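Local atomic coordinates of LBCATS-a (Synthetic construct, PDB entry 5EY5), a protein that probably serves as a tryptophan synthase alpha chain, cleaving indole-3-glycerol phosphate to indole and glyceraldehyde 3-phosphate, and binds sn-glycerol-3-phosphate. Residues 62-65 with 66-70. Residues are numbered along the deposited sequence; the frame is centred on the assembly and turned at random.
Sequences PTIQ and RASQR
Arg66 folds back over Pro62 and Thr63 in a local contact at the N-terminal end of helix 62-73, on the outside of the barrel against helix 234-241. Arg66 CG rests 3.2 Å from Pro62 O, and a bend at chi3 (-63°) brings the guanidinium down over the backbone, where one face covers Pro62 O and Thr63 CA, both offset toward the rim. Arg66 NH1 reaches Pro62 CB at 3.3 Å. At the other end of the group Arg66 NH2 donates 2.8 Å to a water in the guanidinium plane; the water bridges Arg66 NH2 and Thr63 OG1, which lie 3.7 Å from each other. Arg66 NE forms a salt bridge with Glu241 of helix 234-241. The fold is the eight-stranded parallel TIM barrel of the tryptophan synthase alpha chain family, with this helix following strand 48-51; the buried side chain of Ile64 touches the bound sn-glycerol-3-phosphate. In the i to i+4 hydrogen bonds of an alpha-helix, Arg66 N donates to Pro62 O (2.9 Å), Ala67 N to Thr63 O and Gln69 N to Gln65 O. Ile64 O accepts Ser68 N at 2.9 Å, with Ser68 OG lying 3.2 Å from the same Ile64 oxygen. Thr63 O also takes a proton from a second water at 2.6 Å, and this water accepts from NH2 of Arg70, a residue whose NE forms a salt bridge with Asp27.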
ATOM      1  N   PRO A  62     -32.130  -1.436  17.244  1.00 38.90           N
ATOM      2  CA  PRO A  62     -32.388  -0.544  16.098  1.00 43.67           C
ATOM      3  C   PRO A  62     -33.642   0.309  16.236  1.00 36.05           C
ATOM      4  O   PRO A  62     -33.632   1.477  15.843  1.00 37.16           O
ATOM      5  CB  PRO A  62     -32.505  -1.525  14.920  1.00 51.80           C
ATOM      6  CG  PRO A  62     -31.792  -2.766  15.378  1.00 53.07           C
ATOM      7  CD  PRO A  62     -32.031  -2.851  16.845  1.00 48.67           C
ATOM      8  N   THR A  63     -34.735  -0.251  16.754  1.00 43.14           N
ATOM      9  CA  THR A  63     -35.976   0.506  16.900  1.00 27.80           C
ATOM     10  C   THR A  63     -35.761   1.797  17.666  1.00 28.39           C
ATOM     11  O   THR A  63     -36.140   2.885  17.215  1.00 36.37           O
ATOM     12  CB  THR A  63     -37.005  -0.350  17.626  1.00 34.53           C
ATOM     13  OG1 THR A  63     -37.173  -1.576  16.909  1.00 38.52           O
ATOM     14  CG2 THR A  63     -38.332   0.391  17.719  1.00 33.33           C
ATOM     15  N   ILE A  64     -35.206   1.685  18.868  1.00 28.52           N
ATOM     16  CA  ILE A  64     -35.046   2.869  19.692  1.00 32.22           C
ATOM     17  C   ILE A  64     -33.889   3.733  19.203  1.00 36.80           C
ATOM     18  O   ILE A  64     -33.889   4.947  19.436  1.00 32.88           O
ATOM     19  CB  ILE A  64     -34.916   2.427  21.159  1.00 34.54           C
ATOM     20  CG1 ILE A  64     -36.286   1.891  21.602  1.00 42.91           C
ATOM     21  CG2 ILE A  64     -34.453   3.590  22.059  1.00 36.13           C
ATOM     22  CD1 ILE A  64     -36.317   1.258  22.950  1.00 41.32           C
ATOM     23  N   GLN A  65     -32.899   3.138  18.521  1.00 44.39           N
ATOM     24  CA  GLN A  65     -31.874   3.919  17.827  1.00 39.97           C
ATOM     25  C   GLN A  65     -32.512   4.872  16.831  1.00 33.25           C
ATOM     26  O   GLN A  65     -32.125   6.042  16.732  1.00 32.88           O
ATOM     27  CB  GLN A  65     -30.898   3.000  17.068  1.00 35.65           C
ATOM     28  CG  GLN A  65     -29.942   2.144  17.896  1.00 40.05           C
ATOM     29  CD  GLN A  65     -29.261   1.080  17.038  1.00 46.96           C
ATOM     30  OE1 GLN A  65     -29.017   1.291  15.845  1.00 46.87           O
ATOM     31  NE2 GLN A  65     -28.975  -0.079  17.635  1.00 43.28           N
ATOM     32  N   ARG A  66     -33.440   4.351  16.021  1.00 30.89           N
ATOM     33  CA  ARG A  66     -34.125   5.162  15.017  1.00 35.88           C
ATOM     34  C   ARG A  66     -35.010   6.217  15.653  1.00 29.92           C
ATOM     35  O   ARG A  66     -35.123   7.324  15.131  1.00 30.92           O
ATOM     36  CB  ARG A  66     -34.966   4.282  14.087  1.00 33.87           C
ATOM     37  CG  ARG A  66     -34.144   3.279  13.298  1.00 42.39           C
ATOM     38  CD  ARG A  66     -34.943   2.586  12.205  1.00 35.91           C
ATOM     39  NE  ARG A  66     -36.050   1.785  12.710  1.00 41.28           N
ATOM     40  CZ  ARG A  66     -35.947   0.505  13.055  1.00 45.73           C
ATOM     41  NH1 ARG A  66     -34.775  -0.108  12.967  1.00 43.90           N
ATOM     42  NH2 ARG A  66     -37.012  -0.157  13.498  1.00 43.98           N
ATOM     43  N   ALA A  67     -35.701   5.875  16.748  1.00 32.17           N
ATOM     44  CA  ALA A  67     -36.499   6.886  17.436  1.00 29.88           C
ATOM     45  C   ALA A  67     -35.614   8.020  17.952  1.00 24.64           C
ATOM     46  O   ALA A  67     -35.971   9.194  17.826  1.00 29.31           O
ATOM     47  CB  ALA A  67     -37.295   6.245  18.576  1.00 27.25           C
ATOM     48  N   SER A  68     -34.448   7.685  18.527  1.00 25.17           N
ATOM     49  CA  SER A  68     -33.518   8.704  19.025  1.00 23.99           C
ATOM     50  C   SER A  68     -33.020   9.605  17.910  1.00 24.49           C
ATOM     51  O   SER A  68     -32.894  10.825  18.089  1.00 26.19           O
ATOM     52  CB  SER A  68     -32.314   8.050  19.717  1.00 33.98           C
ATOM     53  OG  SER A  68     -32.663   7.445  20.950  1.00 43.93           O
ATOM     54  N   GLN A  69     -32.688   9.020  16.754  1.00 25.11           N
ATOM     55  CA  GLN A  69     -32.225   9.845  15.653  1.00 23.69           C
ATOM     56  C   GLN A  69     -33.343  10.770  15.167  1.00 24.26           C
ATOM     57  O   GLN A  69     -33.088  11.913  14.778  1.00 29.36           O
ATOM     58  CB  GLN A  69     -31.725   8.965  14.507  1.00 32.88           C
ATOM     59  CG  GLN A  69     -30.275   8.487  14.655  1.00 53.45           C
ATOM     60  CD  GLN A  69     -29.251   9.609  14.484  1.00 68.94           C
ATOM     61  OE1 GLN A  69     -28.910   9.993  13.360  1.00 78.10           O
ATOM     62  NE2 GLN A  69     -28.748  10.129  15.603  1.00 68.62           N
ATOM     63  N   ARG A  70     -34.567  10.258  15.099  1.00 27.94           N
ATOM     64  CA  ARG A  70     -35.697  11.105  14.725  1.00 34.12           C
ATOM     65  C   ARG A  70     -35.904  12.215  15.753  1.00 31.74           C
ATOM     66  O   ARG A  70     -36.082  13.388  15.398  1.00 33.91           O
ATOM     67  CB  ARG A  70     -36.958  10.250  14.598  1.00 33.32           C
ATOM     68  CG  ARG A  70     -36.942   9.294  13.395  1.00 38.28           C
ATOM     69  CD  ARG A  70     -38.347   8.810  13.121  1.00 40.08           C
ATOM     70  NE  ARG A  70     -38.889   8.126  14.292  1.00 36.18           N
ATOM     71  CZ  ARG A  70     -38.761   6.825  14.512  1.00 38.69           C
ATOM     72  NH1 ARG A  70     -38.100   6.071  13.634  1.00 42.86           N
ATOM     73  NH2 ARG A  70     -39.296   6.280  15.599  1.00 37.99           N
TER
HETATM   74  O   HOH W   1     -38.154   3.251  15.680  1.00 40.52           O
HETATM   75  O   HOH W   2     -35.799  -2.611  14.221  1.00 45.25           O